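Local coordinates for F420-H2 Dependent Reductase A (Mycobacterium smegmatis str. MC2 155, PDB 3H96), which probably uses reduced coenzyme F420 to reduce quinones and belongs to one of two mycobacterial reductase families that catalyse aflatoxin degradation, at residues Val64-Ala69 and Thr134-Ala139. Residues are numbered along the deposited sequence; the frame is centred on the assembly and turned at random.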
loop_
_atom_site.group_PDB
_atom_site.type_symbol
_atom_site.label_atom_id
_atom_site.label_comp_id
_atom_site.label_asym_id
_atom_site.label_seq_id
_atom_site.Cartn_x
_atom_site.Cartn_y
_atom_site.Cartn_z
ATOM N N VAL A 64 3.338 1.526 2.263
ATOM C CA VAL A 64 2.344 0.535 1.838
ATOM C C VAL A 64 3.012 -0.846 1.822
ATOM O O VAL A 64 4.245 -0.940 1.827
ATOM C CB VAL A 64 1.691 0.858 0.488
ATOM C CG1 VAL A 64 0.860 2.237 0.582
ATOM C CG2 VAL A 64 2.750 1.112 -0.541
ATOM N N PHE A 65 2.194 -1.899 1.800
ATOM C CA PHE A 65 2.708 -3.251 2.078
ATOM C C PHE A 65 2.274 -4.058 0.948
ATOM O O PHE A 65 1.043 -4.211 0.738
ATOM C CB PHE A 65 2.056 -3.792 3.395
ATOM C CG PHE A 65 2.418 -2.955 4.583
ATOM C CD1 PHE A 65 3.647 -3.190 5.299
ATOM C CD2 PHE A 65 1.673 -1.825 4.891
ATOM C CE1 PHE A 65 4.043 -2.350 6.310
ATOM C CE2 PHE A 65 2.083 -0.969 5.946
ATOM C CZ PHE A 65 3.242 -1.232 6.649
ATOM N N ALA A 66 3.217 -4.636 0.218
ATOM C CA ALA A 66 2.831 -5.453 -0.952
ATOM C C ALA A 66 2.450 -6.885 -0.561
ATOM O O ALA A 66 3.073 -7.856 -1.019
ATOM C CB ALA A 66 3.959 -5.418 -2.020
ATOM N N SER A 67 1.465 -7.004 0.316
ATOM C CA SER A 67 1.158 -8.237 1.028
ATOM C C SER A 67 0.347 -9.250 0.202
ATOM O O SER A 67 0.569 -10.473 0.281
ATOM C CB SER A 67 0.379 -7.851 2.300
ATOM O OG SER A 67 -0.687 -6.967 1.994
ATOM N N LYS A 68 -0.569 -8.745 -0.611
ATOM C CA LYS A 68 -1.414 -9.612 -1.451
ATOM C C LYS A 68 -1.967 -10.816 -0.643
ATOM O O LYS A 68 -1.924 -11.964 -1.091
ATOM C CB LYS A 68 -0.659 -10.086 -2.714
ATOM C CG LYS A 68 -1.599 -10.707 -3.735
ATOM C CD LYS A 68 -1.074 -10.543 -5.130
ATOM C CE LYS A 68 -0.475 -11.781 -5.675
ATOM N NZ LYS A 68 -1.476 -12.501 -6.501
ATOM N N ALA A 69 -2.411 -10.519 0.575
ATOM C CA ALA A 69 -2.992 -11.501 1.500
ATOM C C ALA A 69 -2.092 -12.725 1.677
ATOM O O ALA A 69 -2.589 -13.857 1.848
ATOM C CB ALA A 69 -4.420 -11.949 0.976
ATOM N N THR A 134 9.815 -12.244 0.805
ATOM C CA THR A 134 9.723 -11.212 1.848
ATOM C C THR A 134 8.768 -10.164 1.305
ATOM O O THR A 134 8.935 -9.711 0.151
ATOM C CB THR A 134 11.082 -10.562 2.024
ATOM O OG1 THR A 134 11.923 -11.539 2.648
ATOM C CG2 THR A 134 11.036 -9.279 2.991
ATOM N N ILE A 135 7.748 -9.821 2.106
ATOM C CA ILE A 135 6.648 -8.882 1.715
ATOM C C ILE A 135 7.269 -7.503 1.596
ATOM O O ILE A 135 7.836 -6.979 2.591
ATOM C CB ILE A 135 5.457 -8.992 2.713
ATOM C CG1 ILE A 135 4.775 -10.352 2.447
ATOM C CG2 ILE A 135 4.357 -7.936 2.474
ATOM C CD1 ILE A 135 3.733 -10.735 3.532
ATOM N N PRO A 136 7.204 -6.928 0.369
ATOM C CA PRO A 136 7.846 -5.631 0.228
ATOM C C PRO A 136 7.130 -4.512 0.976
ATOM O O PRO A 136 5.870 -4.480 1.091
ATOM C CB PRO A 136 7.838 -5.367 -1.284
ATOM C CG PRO A 136 7.741 -6.808 -1.940
ATOM C CD PRO A 136 6.934 -7.604 -0.926
ATOM N N VAL A 137 7.926 -3.599 1.522
ATOM C CA VAL A 137 7.335 -2.341 2.014
ATOM C C VAL A 137 7.827 -1.187 1.143
ATOM O O VAL A 137 9.038 -1.045 0.940
ATOM C CB VAL A 137 7.719 -2.147 3.506
ATOM C CG1 VAL A 137 7.258 -0.770 4.096
ATOM C CG2 VAL A 137 7.086 -3.246 4.314
ATOM N N LEU A 138 6.912 -0.341 0.654
ATOM C CA LEU A 138 7.308 0.828 -0.094
ATOM C C LEU A 138 6.953 2.113 0.698
ATOM O O LEU A 138 5.908 2.166 1.349
ATOM C CB LEU A 138 6.547 0.877 -1.436
ATOM C CG LEU A 138 6.700 -0.301 -2.395
ATOM C CD1 LEU A 138 5.921 0.048 -3.665
ATOM C CD2 LEU A 138 8.151 -0.480 -2.802
ATOM N N ALA A 139 7.816 3.121 0.576
ATOM C CA ALA A 139 7.599 4.443 1.086
ATOM C C ALA A 139 7.083 5.358 -0.050
ATOM O O ALA A 139 7.751 5.539 -1.081
ATOM C CB ALA A 139 8.907 4.976 1.680
#
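F65 and V137 meet because both first torsions set the touching group beside its own backbone N: the ring of F65 at chi1 -63°, and CG2 of V137, which lies anti to the carbonyl carbon with chi1 at 174°. The two side chains run alongside each other in the same direction, and V137 CG2 approaches the ring obliquely, 3.6 Å from F65 CD1. Their backbones form a non-hydrogen-bonded antiparallel pair. On the other face, V64 CG2 reaches the base of L138, 3.9 Å from its CB, and this pair carries two of the three backbone bonds: V64 N to L138 O at 2.8 Å, and L138 N to V64 O at 3.0 Å with the donor tilted 24° from the carbonyl plane. Strands 61-65 and 137-142 are inner neighbours in the antiparallel sheet of this split beta-barrel, the fold of PNPOX-like flavin and F420 reductases: strand 53-54 flanks the first, and strand 94-103 the second, through V137 to V103 and A139 to T101. Pairing outlasts the regular strand by one bond, A66 N to P136 O, 2.8 Å and nearly straight at the hydrogen. A66 is the centre of an inverse gamma turn, closed by a weak bond from S67 N to F65 O. Its CB packs against the P136 ring, 3.9 Å from CD, while W77 and Y78 of helix 76-84 also touch it. Across from S67, just after the turn, I135 directs CG2 at its CA, 3.5 Å away. R133 holds the carbonyl oxygens of A66 and S67 through NH1 and NH2 respectively, and R108 of helix 105-118 binds that of I135.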